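Local structure of Non-reducing end beta-L-arabinofuranosidase (Bacteroides thetaiotaomicron, 5MQO) at residues D269-V274 against N281-P286; G499-V504 against K521-A526; I619-I624 against R650-E655. The protein probably acts as a GH127 glycoside hydrolase, an aceric acidase that helps gut bacteria break down complex plant pectin. All blocks are in the same frame, centred on the assembly; numbering follows the deposited sequence.

Interaction 1. Residues D269-V274 against N281-P286; sequences DIRGMV and NQDRIP
Arg271 turns CG anti to its own carbonyl carbon (chi1 -69°), runs nearly straight through CD, then bends at chi3, and that path delivers NH1 to the backbone carbonyls of Asn281 and Gln282. The bond from NH1 to Asn281 O is 2.7 Å long and close to straight, 162° at the hydrogen; the oxygen sits at the edge of the guanidinium, in its plane. Arg271 NH1 also lies 2.7 Å from Gln282 O, but there the hydrogen points well off the acceptor and the bond is weak. One nitrogen thus grips two consecutive carbonyls, while NH2 hydrogen-bonds Tyr245 OH, so the guanidinium is held from two directions and its rotation is largely fixed. Gln282 O has a second donor in Gln290 NE2.

Asp283 places its CB 3.5 Å from Arg271 NH1, oblique to the guanidinium plane. Its carboxylate turns to other partners: OD1 takes the backbone N-H of Thr278 and OD2 a weak bond from Asn281 ND2. With Asp283 OD2 still 4.8 Å from Arg271 NH1, any help from the opposite charges is probably long-range.

All this happens just past helix 258-270 in the catalytic domain, in the connection to helix 297-314 of what is, as in GH127 relatives, an (alpha/alpha)6 barrel. The chain leaves the helix through a type II beta turn, Ile270 to Met273, with Gly272 at its third position and a phi of 80°. Lacking a side chain, Gly272 lets the returning backbone press in, its CA 3.5 Å from Asp283 O in a CA-H...O contact. Next door, Pro286 CA approaches Arg271 O to 3.3 Å in a second such contact. Met273 crosses the proline ring at about a right angle, SD lying 4.1 Å from Pro286 CG.

Interaction 2. Residues G499-V504 against K521-A526; sequences GELALV and KVPRKA
Ala502 and Lys521 face each other as an antiparallel hydrogen-bonded pair, with unequal bonds. Ala502 N gives its hydrogen to Lys521 O at 2.9 Å; the return bond from Lys521 N to Ala502 O stretches to 3.3 Å and is weak. Lys521 O also receives the CA-H of Leu501, 3.3 Å from Leu501 CA. On the sheet face shared by the pair, Ala502 CB meets Lys521 CG at 4.2 Å.

Two residues on, the ladder stops. Pro523, whose CA lies nearest that of Gly499, has no N-H to offer the carbonyl of Glu500. Its ring lies against that oxygen, Pro523 CD 3.2 Å from Glu500 O, and CG and CB also touch Gly499. Glu500, extended beyond CG, crosses the Lys521 chain obliquely, Glu500 OE1 3.9 Å from Lys521 CD. The lysine bends away at chi2 and chi3, leaving NZ 5.3 Å from Glu500 OE1, too far for a salt bridge.

Further out, strand 489-494 holds the other edge of strand 500-506 through backbone bonds of Thr493 to Leu501 and Leu491 to Leu503. Trp495 packs against both Leu501 and Ala526, the last residue of the type I turn begun by Pro523. This is the open end of a beta hairpin, strands 500-506 and 514-521, in the antiparallel sheet of the GH127 middle domain.

Interaction 3. Residues I619-I624 against R650-E655; sequences IDNILI and RLASSE
Asn621 to Leu623 and Arg650 to Ala652 form the end of an antiparallel ladder between strands 622-625 and 640-651, in the mixed sheet of the C-terminal domain. Leu623 and Arg650 are its hydrogen-bonded pair. Leu623 N donates to Arg650 O at 2.8 Å, and Arg650 N returns a bond of 2.8 Å to Leu623 O. Beyond the non-hydrogen-bonded pair Ile622 and Leu651, Ala652 N donates to Asn621 O, again at 2.8 Å, so the pairing runs on past the last residues of regular strand.

Each face of the ladder has its own packing. With CG anti to its backbone N (chi1 178°) and a bend at chi2, Leu651 lays CD1 against the neighbouring chain: it lies 3.8 Å from Asn621 CB and 4.2 Å from Ile622 CD1. Ile622 continues inward onto Leu608, Val672 and Ile674. On the other face, Leu623 CD1 rests 4.2 Å from Arg650 CB; the arginine side chain bends at chi3, and its NH2 hydrogen-bonds Ala668 O.

Asn621 closes the end. It finishes a short 3-10 turn, 619-621, and leans its CB on the methyl of Ala652, while OD1 comes 3.3 Å from Ser654 CB, a contact with carbon and not a hydrogen bond.

Both strands have further neighbours. Ile624 makes backbone hydrogen bonds with Pro695 and Ala697 of strand 690-697, which runs parallel to 622-625, whereas Leu651 makes one with Lys670 of strand 670-678, on the far edge of 640-651. The pair is therefore interior to its sheet, which belongs to the all-beta C-terminal domain that follows the catalytic and middle domains in GH127 enzymes.

Overall arrangement
The three contacts follow one another along the chain, each closing before the next opens, and each belongs to a different domain: interaction 1 to the catalytic, interaction 2 to the middle and interaction 3 to the C-terminal domain. They share no helix, strand or sheet. The centre of interaction 1 lies 49 Å from the centre of each of the other two; the centres of interactions 2 and 3 are 57 Å apart, on opposite sides of the chain's centre, and no two approach within about 32 Å at their nearest atoms. One joins a helix end to the following loop, the others pair strands in separate sheets, so each is local to its own domain of a multidomain, probable hydrolase.

Interaction 1. Residues D269-V274 against N281-P286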
ATOM      1  N   ASP A 269     -15.390  11.411  16.917  1.00 60.79           N
ATOM      2  CA  ASP A 269     -16.297  12.461  17.371  1.00 62.86           C
ATOM      3  C   ASP A 269     -15.606  13.756  17.812  1.00 61.29           C
ATOM      4  O   ASP A 269     -16.171  14.818  17.642  1.00 60.15           O
ATOM      5  CB  ASP A 269     -17.203  11.935  18.501  1.00 63.51           C
ATOM      6  CG  ASP A 269     -18.261  10.961  18.001  1.00 62.72           C
ATOM      7  OD1 ASP A 269     -18.337  10.684  16.777  1.00 60.64           O
ATOM      8  OD2 ASP A 269     -19.023  10.490  18.849  1.00 62.70           O
ATOM      9  N   ILE A 270     -14.419  13.649  18.397  1.00 60.97           N
ATOM     10  CA  ILE A 270     -13.670  14.802  18.843  1.00 62.57           C
ATOM     11  C   ILE A 270     -13.139  15.643  17.677  1.00 61.18           C
ATOM     12  O   ILE A 270     -13.129  16.852  17.768  1.00 58.97           O
ATOM     13  CB  ILE A 270     -12.527  14.388  19.784  1.00 67.25           C
ATOM     14  CG1 ILE A 270     -13.049  14.326  21.212  1.00 71.73           C
ATOM     15  CG2 ILE A 270     -11.354  15.376  19.742  1.00 71.07           C
ATOM     16  CD1 ILE A 270     -12.063  13.711  22.201  1.00 76.67           C
ATOM     17  N   ARG A 271     -12.679  15.023  16.596  1.00 59.63           N
ATOM     18  CA  ARG A 271     -12.075  15.790  15.526  1.00 58.91           C
ATOM     19  C   ARG A 271     -12.897  17.003  15.258  1.00 60.22           C
ATOM     20  O   ARG A 271     -14.078  16.889  14.971  1.00 60.28           O
ATOM     21  CB  ARG A 271     -12.035  15.037  14.215  1.00 58.66           C
ATOM     22  CG  ARG A 271     -11.093  13.905  14.238  1.00 59.95           C
ATOM     23  CD  ARG A 271     -10.653  13.488  12.863  1.00 59.59           C
ATOM     24  NE  ARG A 271      -9.295  13.020  13.058  1.00 59.64           N
ATOM     25  CZ  ARG A 271      -8.208  13.718  12.791  1.00 60.60           C
ATOM     26  NH1 ARG A 271      -8.281  14.907  12.207  1.00 60.95           N
ATOM     27  NH2 ARG A 271      -7.023  13.190  13.060  1.00 63.25           N
ATOM     28  N   GLY A 272     -12.258  18.162  15.326  1.00 63.20           N
ATOM     29  CA  GLY A 272     -12.894  19.412  14.961  1.00 62.99           C
ATOM     30  C   GLY A 272     -13.783  20.005  16.016  1.00 62.91           C
ATOM     31  O   GLY A 272     -14.552  20.881  15.710  1.00 62.40           O
ATOM     32  N   MET A 273     -13.669  19.541  17.258  1.00 67.23           N
ATOM     33  CA  MET A 273     -14.385  20.118  18.384  1.00 70.55           C
ATOM     34  C   MET A 273     -13.316  20.837  19.221  1.00 71.97           C
ATOM     35  O   MET A 273     -13.199  20.674  20.428  1.00 68.82           O
ATOM     36  CB  MET A 273     -15.134  19.017  19.149  1.00 73.77           C
ATOM     37  CG  MET A 273     -16.022  18.111  18.287  1.00 77.44           C
ATOM     38  SD  MET A 273     -17.445  18.857  17.424  1.00 83.09           S
ATOM     39  CE  MET A 273     -18.695  18.842  18.706  1.00 83.44           C
ATOM     40  N   VAL A 274     -12.533  21.659  18.537  1.00 78.92           N
ATOM     41  CA  VAL A 274     -11.371  22.302  19.125  1.00 86.34           C
ATOM     42  C   VAL A 274     -11.200  23.623  18.405  1.00 88.37           C
ATOM     43  O   VAL A 274     -11.615  23.777  17.263  1.00 87.68           O
ATOM     44  CB  VAL A 274     -10.111  21.378  19.036  1.00 92.47           C
ATOM     45  CG1 VAL A 274      -8.781  22.143  18.941  1.00 94.04           C
ATOM     46  CG2 VAL A 274     -10.084  20.405  20.223  1.00 93.25           C
ATOM     47  N   ASN A 281      -4.018  18.847   9.623  1.00 51.52           N
ATOM     48  CA  ASN A 281      -4.354  17.714  10.515  1.00 51.65           C
ATOM     49  C   ASN A 281      -5.812  17.204  10.384  1.00 50.59           C
ATOM     50  O   ASN A 281      -6.330  16.555  11.314  1.00 50.55           O
ATOM     51  CB  ASN A 281      -4.008  18.037  11.974  1.00 53.13           C
ATOM     52  CG  ASN A 281      -4.120  16.812  12.887  1.00 57.80           C
ATOM     53  OD1 ASN A 281      -3.672  15.696  12.548  1.00 57.50           O
ATOM     54  ND2 ASN A 281      -4.762  17.009  14.051  1.00 61.08           N
ATOM     55  N   GLN A 282      -6.442  17.433   9.222  1.00 49.51           N
ATOM     56  CA  GLN A 282      -7.834  17.041   8.947  1.00 50.96           C
ATOM     57  C   GLN A 282      -8.776  17.301  10.152  1.00 53.04           C
ATOM     58  O   GLN A 282      -9.623  16.453  10.474  1.00 51.56           O
ATOM     59  CB  GLN A 282      -7.920  15.560   8.548  1.00 50.01           C
ATOM     60  CG  GLN A 282      -7.029  15.101   7.412  1.00 51.36           C
ATOM     61  CD  GLN A 282      -5.535  15.123   7.714  1.00 54.73           C
ATOM     62  OE1 GLN A 282      -5.094  14.710   8.789  1.00 57.75           O
ATOM     63  NE2 GLN A 282      -4.746  15.629   6.762  1.00 54.68           N
ATOM     64  N   ASP A 283      -8.608  18.438  10.841  1.00 52.59           N
ATOM     65  CA  ASP A 283      -9.404  18.712  12.040  1.00 54.49           C
ATOM     66  C   ASP A 283      -9.849  20.176  12.178  1.00 55.58           C
ATOM     67  O   ASP A 283     -10.085  20.629  13.304  1.00 55.25           O
ATOM     68  CB  ASP A 283      -8.717  18.144  13.336  1.00 56.30           C
ATOM     69  CG  ASP A 283      -7.513  18.984  13.859  1.00 59.62           C
ATOM     70  OD1 ASP A 283      -7.043  19.929  13.179  1.00 60.84           O
ATOM     71  OD2 ASP A 283      -7.017  18.672  14.984  1.00 62.77           O
ATOM     72  N   ARG A 284      -9.967  20.898  11.050  1.00 54.48           N
ATOM     73  CA  ARG A 284     -10.526  22.261  11.039  1.00 55.10           C
ATOM     74  C   ARG A 284     -12.022  22.170  11.333  1.00 55.04           C
ATOM     75  O   ARG A 284     -12.560  22.957  12.117  1.00 58.09           O
ATOM     76  CB  ARG A 284     -10.309  22.989   9.695  1.00 55.31           C
ATOM     77  CG  ARG A 284     -10.621  24.489   9.743  1.00 56.29           C
ATOM     78  CD  ARG A 284     -11.147  25.076   8.433  1.00 58.18           C
ATOM     79  NE  ARG A 284     -10.108  25.269   7.407  1.00 60.47           N
ATOM     80  CZ  ARG A 284      -9.450  26.410   7.145  1.00 61.50           C
ATOM     81  NH1 ARG A 284      -9.683  27.505   7.832  1.00 62.71           N
ATOM     82  NH2 ARG A 284      -8.530  26.460   6.174  1.00 61.75           N
ATOM     83  N   ILE A 285     -12.657  21.182  10.715  1.00 53.39           N
ATOM     84  CA  ILE A 285     -14.094  20.913  10.827  1.00 52.84           C
ATOM     85  C   ILE A 285     -14.288  19.474  11.304  1.00 51.08           C
ATOM     86  O   ILE A 285     -13.385  18.656  11.169  1.00 50.12           O
ATOM     87  CB  ILE A 285     -14.814  21.171   9.470  1.00 52.93           C
ATOM     88  CG1 ILE A 285     -14.493  20.071   8.412  1.00 52.51           C
ATOM     89  CG2 ILE A 285     -14.443  22.565   8.951  1.00 52.13           C
ATOM     90  CD1 ILE A 285     -14.898  20.391   6.985  1.00 51.57           C
ATOM     91  N   PRO A 286     -15.459  19.153  11.870  1.00 52.27           N
ATOM     92  CA  PRO A 286     -15.721  17.765  12.268  1.00 52.67           C
ATOM     93  C   PRO A 286     -15.587  16.739  11.154  1.00 51.06           C
ATOM     94  O   PRO A 286     -15.694  17.080   9.997  1.00 53.77           O
ATOM     95  CB  PRO A 286     -17.170  17.829  12.741  1.00 53.08           C
ATOM     96  CG  PRO A 286     -17.255  19.194  13.315  1.00 52.48           C
ATOM     97  CD  PRO A 286     -16.534  20.041  12.335  1.00 51.93           C
TER

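Interaction 2. Residues G499-V504 against K521-A526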
ATOM      1  N   GLY A 499     -12.943 -28.498   8.463  1.00 93.19           N
ATOM      2  CA  GLY A 499     -11.602 -29.065   8.292  1.00 89.30           C
ATOM      3  C   GLY A 499     -10.763 -28.192   7.369  1.00 88.06           C
ATOM      4  O   GLY A 499     -11.187 -27.102   6.978  1.00 84.20           O
ATOM      5  N   GLU A 500      -9.570 -28.681   7.029  1.00 86.82           N
ATOM      6  CA  GLU A 500      -8.621 -27.957   6.193  1.00 85.94           C
ATOM      7  C   GLU A 500      -9.122 -27.806   4.777  1.00 84.82           C
ATOM      8  O   GLU A 500      -9.780 -28.686   4.237  1.00 87.19           O
ATOM      9  CB  GLU A 500      -7.270 -28.673   6.106  1.00 91.63           C
ATOM     10  CG  GLU A 500      -6.206 -28.180   7.075  1.00 97.33           C
ATOM     11  CD  GLU A 500      -4.780 -28.546   6.650  1.00103.69           C
ATOM     12  OE1 GLU A 500      -4.568 -29.055   5.510  1.00 99.59           O
ATOM     13  OE2 GLU A 500      -3.862 -28.308   7.475  1.00109.87           O
ATOM     14  N   LEU A 501      -8.796 -26.667   4.189  1.00 81.86           N
ATOM     15  CA  LEU A 501      -8.900 -26.464   2.767  1.00 78.35           C
ATOM     16  C   LEU A 501      -7.551 -25.919   2.411  1.00 76.96           C
ATOM     17  O   LEU A 501      -7.119 -24.933   2.994  1.00 78.32           O
ATOM     18  CB  LEU A 501      -9.998 -25.462   2.453  1.00 77.82           C
ATOM     19  CG  LEU A 501     -10.411 -25.344   0.988  1.00 78.70           C
ATOM     20  CD1 LEU A 501     -11.773 -24.671   0.897  1.00 78.57           C
ATOM     21  CD2 LEU A 501      -9.364 -24.594   0.178  1.00 79.83           C
ATOM     22  N   ALA A 502      -6.857 -26.581   1.497  1.00 74.61           N
ATOM     23  CA  ALA A 502      -5.541 -26.117   1.076  1.00 73.05           C
ATOM     24  C   ALA A 502      -5.551 -25.944  -0.413  1.00 71.71           C
ATOM     25  O   ALA A 502      -6.128 -26.764  -1.112  1.00 75.03           O
ATOM     26  CB  ALA A 502      -4.477 -27.109   1.474  1.00 73.52           C
ATOM     27  N   LEU A 503      -4.938 -24.881  -0.914  1.00 68.01           N
ATOM     28  CA  LEU A 503      -4.794 -24.766  -2.353  1.00 68.30           C
ATOM     29  C   LEU A 503      -3.419 -24.235  -2.757  1.00 66.27           C
ATOM     30  O   LEU A 503      -2.656 -23.731  -1.946  1.00 63.99           O
ATOM     31  CB  LEU A 503      -5.965 -23.983  -2.965  1.00 68.78           C
ATOM     32  CG  LEU A 503      -6.248 -22.549  -2.496  1.00 69.96           C
ATOM     33  CD1 LEU A 503      -5.320 -21.526  -3.144  1.00 69.27           C
ATOM     34  CD2 LEU A 503      -7.694 -22.182  -2.783  1.00 70.20           C
ATOM     35  N   VAL A 504      -3.102 -24.427  -4.022  1.00 66.25           N
ATOM     36  CA  VAL A 504      -1.822 -24.037  -4.581  1.00 66.40           C
ATOM     37  C   VAL A 504      -2.074 -23.143  -5.793  1.00 66.73           C
ATOM     38  O   VAL A 504      -2.823 -23.512  -6.710  1.00 69.63           O
ATOM     39  CB  VAL A 504      -0.979 -25.258  -4.996  1.00 63.55           C
ATOM     40  CG1 VAL A 504       0.438 -24.832  -5.334  1.00 62.61           C
ATOM     41  CG2 VAL A 504      -0.950 -26.260  -3.863  1.00 64.96           C
ATOM     42  N   LYS A 521      -6.411 -30.028  -0.649  1.00 78.41           N
ATOM     43  CA  LYS A 521      -7.322 -30.623   0.332  1.00 84.19           C
ATOM     44  C   LYS A 521      -8.614 -29.852   0.319  1.00 82.66           C
ATOM     45  O   LYS A 521      -8.595 -28.620   0.341  1.00 85.61           O
ATOM     46  CB  LYS A 521      -6.715 -30.620   1.738  1.00 88.84           C
ATOM     47  CG  LYS A 521      -5.294 -31.175   1.761  1.00 95.03           C
ATOM     48  CD  LYS A 521      -4.995 -32.030   2.980  1.00100.86           C
ATOM     49  CE  LYS A 521      -4.130 -33.216   2.566  1.00105.93           C
ATOM     50  NZ  LYS A 521      -3.741 -34.034   3.745  1.00109.44           N
ATOM     51  N   VAL A 522      -9.717 -30.583   0.213  1.00 80.95           N
ATOM     52  CA  VAL A 522     -11.053 -30.050   0.387  1.00 82.90           C
ATOM     53  C   VAL A 522     -11.604 -30.881   1.505  1.00 86.52           C
ATOM     54  O   VAL A 522     -11.484 -32.115   1.456  1.00 83.09           O
ATOM     55  CB  VAL A 522     -11.936 -30.248  -0.868  1.00 84.30           C
ATOM     56  CG1 VAL A 522     -13.383 -29.858  -0.605  1.00 83.65           C
ATOM     57  CG2 VAL A 522     -11.404 -29.432  -2.035  1.00 87.27           C
ATOM     58  N   PRO A 523     -12.209 -30.237   2.522  1.00 93.06           N
ATOM     59  CA  PRO A 523     -12.840 -31.087   3.547  1.00 98.23           C
ATOM     60  C   PRO A 523     -14.091 -31.762   2.958  1.00106.39           C
ATOM     61  O   PRO A 523     -14.793 -31.149   2.134  1.00107.03           O
ATOM     62  CB  PRO A 523     -13.170 -30.111   4.676  1.00 95.17           C
ATOM     63  CG  PRO A 523     -13.039 -28.730   4.092  1.00 94.37           C
ATOM     64  CD  PRO A 523     -12.547 -28.812   2.687  1.00 90.73           C
ATOM     65  N   ARG A 524     -14.342 -33.014   3.345  1.00111.88           N
ATOM     66  CA  ARG A 524     -15.370 -33.843   2.681  1.00116.25           C
ATOM     67  C   ARG A 524     -16.801 -33.347   2.884  1.00113.69           C
ATOM     68  O   ARG A 524     -17.639 -33.546   2.012  1.00113.50           O
ATOM     69  CB  ARG A 524     -15.259 -35.329   3.085  1.00122.10           C
ATOM     70  CG  ARG A 524     -14.139 -36.104   2.376  1.00125.45           C
ATOM     71  CD  ARG A 524     -13.993 -37.546   2.889  1.00127.47           C
ATOM     72  NE  ARG A 524     -12.718 -38.169   2.488  1.00126.35           N
ATOM     73  CZ  ARG A 524     -12.215 -39.313   2.972  1.00122.73           C
ATOM     74  NH1 ARG A 524     -12.861 -40.019   3.896  1.00120.89           N
ATOM     75  NH2 ARG A 524     -11.039 -39.758   2.522  1.00120.10           N
ATOM     76  N   LYS A 525     -17.070 -32.692   4.012  1.00113.51           N
ATOM     77  CA  LYS A 525     -18.419 -32.214   4.332  1.00116.58           C
ATOM     78  C   LYS A 525     -18.716 -30.761   3.922  1.00113.35           C
ATOM     79  O   LYS A 525     -19.773 -30.236   4.283  1.00113.69           O
ATOM     80  CB  LYS A 525     -18.694 -32.400   5.834  1.00122.67           C
ATOM     81  CG  LYS A 525     -18.734 -33.857   6.295  1.00127.80           C
ATOM     82  CD  LYS A 525     -19.943 -34.633   5.763  1.00126.96           C
ATOM     83  CE  LYS A 525     -20.067 -35.995   6.435  1.00125.13           C
ATOM     84  NZ  LYS A 525     -21.385 -36.624   6.169  1.00124.03           N
ATOM     85  N   ALA A 526     -17.811 -30.111   3.180  1.00108.99           N
ATOM     86  CA  ALA A 526     -18.101 -28.787   2.591  1.00101.63           C
ATOM     87  C   ALA A 526     -19.092 -29.014   1.478  1.00 98.10           C
ATOM     88  O   ALA A 526     -19.075 -30.074   0.849  1.00 99.88           O
ATOM     89  CB  ALA A 526     -16.841 -28.123   2.055  1.00 99.60           C
TER

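Interaction 3. Residues I619-I624 against R650-E655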
ATOM      1  N   ILE A 619      16.758  12.371 -22.161  1.00 63.66           N
ATOM      2  CA  ILE A 619      15.423  11.876 -21.832  1.00 61.58           C
ATOM      3  C   ILE A 619      14.290  12.844 -22.159  1.00 59.30           C
ATOM      4  O   ILE A 619      13.201  12.404 -22.529  1.00 60.01           O
ATOM      5  CB  ILE A 619      15.362  11.495 -20.334  1.00 62.22           C
ATOM      6  CG1 ILE A 619      14.084  10.721 -19.992  1.00 60.54           C
ATOM      7  CG2 ILE A 619      15.518  12.731 -19.449  1.00 62.59           C
ATOM      8  CD1 ILE A 619      14.156  10.056 -18.642  1.00 60.34           C
ATOM      9  N   ASP A 620      14.527  14.147 -22.022  1.00 58.46           N
ATOM     10  CA  ASP A 620      13.482  15.142 -22.315  1.00 58.06           C
ATOM     11  C   ASP A 620      13.017  15.090 -23.772  1.00 58.82           C
ATOM     12  O   ASP A 620      11.843  15.317 -24.037  1.00 58.37           O
ATOM     13  CB  ASP A 620      13.928  16.569 -21.970  1.00 57.95           C
ATOM     14  CG  ASP A 620      14.068  16.822 -20.475  1.00 58.39           C
ATOM     15  OD1 ASP A 620      13.488  16.111 -19.627  1.00 57.97           O
ATOM     16  OD2 ASP A 620      14.767  17.790 -20.151  1.00 61.81           O
ATOM     17  N   ASN A 621      13.923  14.745 -24.691  1.00 60.40           N
ATOM     18  CA  ASN A 621      13.633  14.647 -26.124  1.00 61.16           C
ATOM     19  C   ASN A 621      12.907  13.370 -26.599  1.00 61.51           C
ATOM     20  O   ASN A 621      12.626  13.241 -27.807  1.00 65.42           O
ATOM     21  CB  ASN A 621      14.951  14.747 -26.911  1.00 64.64           C
ATOM     22  CG  ASN A 621      15.696  16.041 -26.659  1.00 65.75           C
ATOM     23  OD1 ASN A 621      16.915  16.061 -26.624  1.00 67.33           O
ATOM     24  ND2 ASN A 621      14.965  17.117 -26.461  1.00 67.43           N
ATOM     25  N   ILE A 622      12.607  12.436 -25.701  1.00 58.60           N
ATOM     26  CA  ILE A 622      11.959  11.184 -26.083  1.00 59.04           C
ATOM     27  C   ILE A 622      10.445  11.372 -26.233  1.00 59.90           C
ATOM     28  O   ILE A 622       9.804  11.790 -25.279  1.00 62.74           O
ATOM     29  CB  ILE A 622      12.210  10.099 -25.025  1.00 60.12           C
ATOM     30  CG1 ILE A 622      13.718   9.843 -24.826  1.00 61.45           C
ATOM     31  CG2 ILE A 622      11.488   8.815 -25.389  1.00 61.46           C
ATOM     32  CD1 ILE A 622      14.457   9.400 -26.075  1.00 62.82           C
ATOM     33  N   LEU A 623       9.884  11.073 -27.417  1.00 59.07           N
ATOM     34  CA  LEU A 623       8.422  11.057 -27.630  1.00 59.35           C
ATOM     35  C   LEU A 623       7.913   9.668 -27.908  1.00 57.58           C
ATOM     36  O   LEU A 623       8.498   8.928 -28.699  1.00 58.95           O
ATOM     37  CB  LEU A 623       7.994  11.860 -28.840  1.00 62.65           C
ATOM     38  CG  LEU A 623       8.782  13.078 -29.248  1.00 66.14           C
ATOM     39  CD1 LEU A 623       8.196  13.576 -30.578  1.00 68.63           C
ATOM     40  CD2 LEU A 623       8.736  14.122 -28.137  1.00 67.29           C
ATOM     41  N   ILE A 624       6.777   9.350 -27.325  1.00 54.74           N
ATOM     42  CA  ILE A 624       6.161   8.060 -27.525  1.00 54.80           C
ATOM     43  C   ILE A 624       5.052   8.223 -28.578  1.00 54.93           C
ATOM     44  O   ILE A 624       4.046   8.861 -28.293  1.00 57.15           O
ATOM     45  CB  ILE A 624       5.576   7.556 -26.203  1.00 53.99           C
ATOM     46  CG1 ILE A 624       6.673   7.416 -25.141  1.00 57.00           C
ATOM     47  CG2 ILE A 624       4.835   6.252 -26.406  1.00 55.55           C
ATOM     48  CD1 ILE A 624       7.864   6.554 -25.554  1.00 59.36           C
ATOM     49  N   ARG A 650      10.218   8.212 -30.745  1.00 58.46           N
ATOM     50  CA  ARG A 650      10.648   9.290 -31.646  1.00 61.56           C
ATOM     51  C   ARG A 650      11.550  10.254 -30.884  1.00 60.90           C
ATOM     52  O   ARG A 650      11.408  10.434 -29.681  1.00 64.85           O
ATOM     53  CB  ARG A 650       9.448   9.982 -32.274  1.00 62.19           C
ATOM     54  CG  ARG A 650       8.621   9.013 -33.126  1.00 63.66           C
ATOM     55  CD  ARG A 650       7.371   9.614 -33.745  1.00 63.24           C
ATOM     56  NE  ARG A 650       7.696  10.904 -34.355  1.00 63.95           N
ATOM     57  CZ  ARG A 650       6.808  11.849 -34.641  1.00 62.96           C
ATOM     58  NH1 ARG A 650       5.504  11.659 -34.413  1.00 62.05           N
ATOM     59  NH2 ARG A 650       7.231  12.997 -35.163  1.00 62.46           N
ATOM     60  N   LEU A 651      12.513  10.842 -31.563  1.00 60.13           N
ATOM     61  CA  LEU A 651      13.488  11.684 -30.890  1.00 61.43           C
ATOM     62  C   LEU A 651      13.333  13.109 -31.364  1.00 62.95           C
ATOM     63  O   LEU A 651      13.319  13.367 -32.583  1.00 63.92           O
ATOM     64  CB  LEU A 651      14.906  11.203 -31.177  1.00 61.24           C
ATOM     65  CG  LEU A 651      16.037  12.036 -30.571  1.00 61.15           C
ATOM     66  CD1 LEU A 651      16.055  11.850 -29.072  1.00 60.70           C
ATOM     67  CD2 LEU A 651      17.387  11.677 -31.173  1.00 62.42           C
ATOM     68  N   ALA A 652      13.256  14.038 -30.408  1.00 62.01           N
ATOM     69  CA  ALA A 652      13.222  15.459 -30.742  1.00 64.02           C
ATOM     70  C   ALA A 652      14.624  15.974 -31.069  1.00 64.61           C
ATOM     71  O   ALA A 652      15.582  15.552 -30.441  1.00 65.91           O
ATOM     72  CB  ALA A 652      12.631  16.241 -29.592  1.00 63.64           C
ATOM     73  N   SER A 653      14.751  16.872 -32.043  1.00 67.30           N
ATOM     74  CA  SER A 653      16.038  17.548 -32.276  1.00 74.05           C
ATOM     75  C   SER A 653      16.404  18.287 -30.997  1.00 76.00           C
ATOM     76  O   SER A 653      15.503  18.751 -30.313  1.00 78.20           O
ATOM     77  CB  SER A 653      15.934  18.551 -33.423  1.00 76.56           C
ATOM     78  OG  SER A 653      15.543  17.910 -34.634  1.00 80.14           O
ATOM     79  N   SER A 654      17.692  18.384 -30.656  1.00 79.10           N
ATOM     80  CA  SER A 654      18.087  18.993 -29.367  1.00 84.46           C
ATOM     81  C   SER A 654      18.845  20.321 -29.485  1.00 85.95           C
ATOM     82  O   SER A 654      20.064  20.329 -29.617  1.00 89.12           O
ATOM     83  CB  SER A 654      18.872  17.992 -28.489  1.00 86.12           C
ATOM     84  OG  SER A 654      20.217  17.835 -28.886  1.00 82.98           O
ATOM     85  N   GLU A 655      18.102  21.429 -29.438  1.00 86.74           N
ATOM     86  CA  GLU A 655      18.664  22.773 -29.210  1.00 87.15           C
ATOM     87  C   GLU A 655      18.868  22.958 -27.709  1.00 80.72           C
ATOM     88  O   GLU A 655      18.088  22.427 -26.923  1.00 85.59           O
ATOM     89  CB  GLU A 655      17.712  23.864 -29.723  1.00 93.09           C
ATOM     90  CG  GLU A 655      17.311  23.761 -31.205  1.00 99.55           C
ATOM     91  CD  GLU A 655      16.736  25.072 -31.768  1.00 99.36           C
ATOM     92  OE1 GLU A 655      15.766  25.640 -31.189  1.00 91.76           O
ATOM     93  OE2 GLU A 655      17.270  25.533 -32.806  1.00103.18           O
TER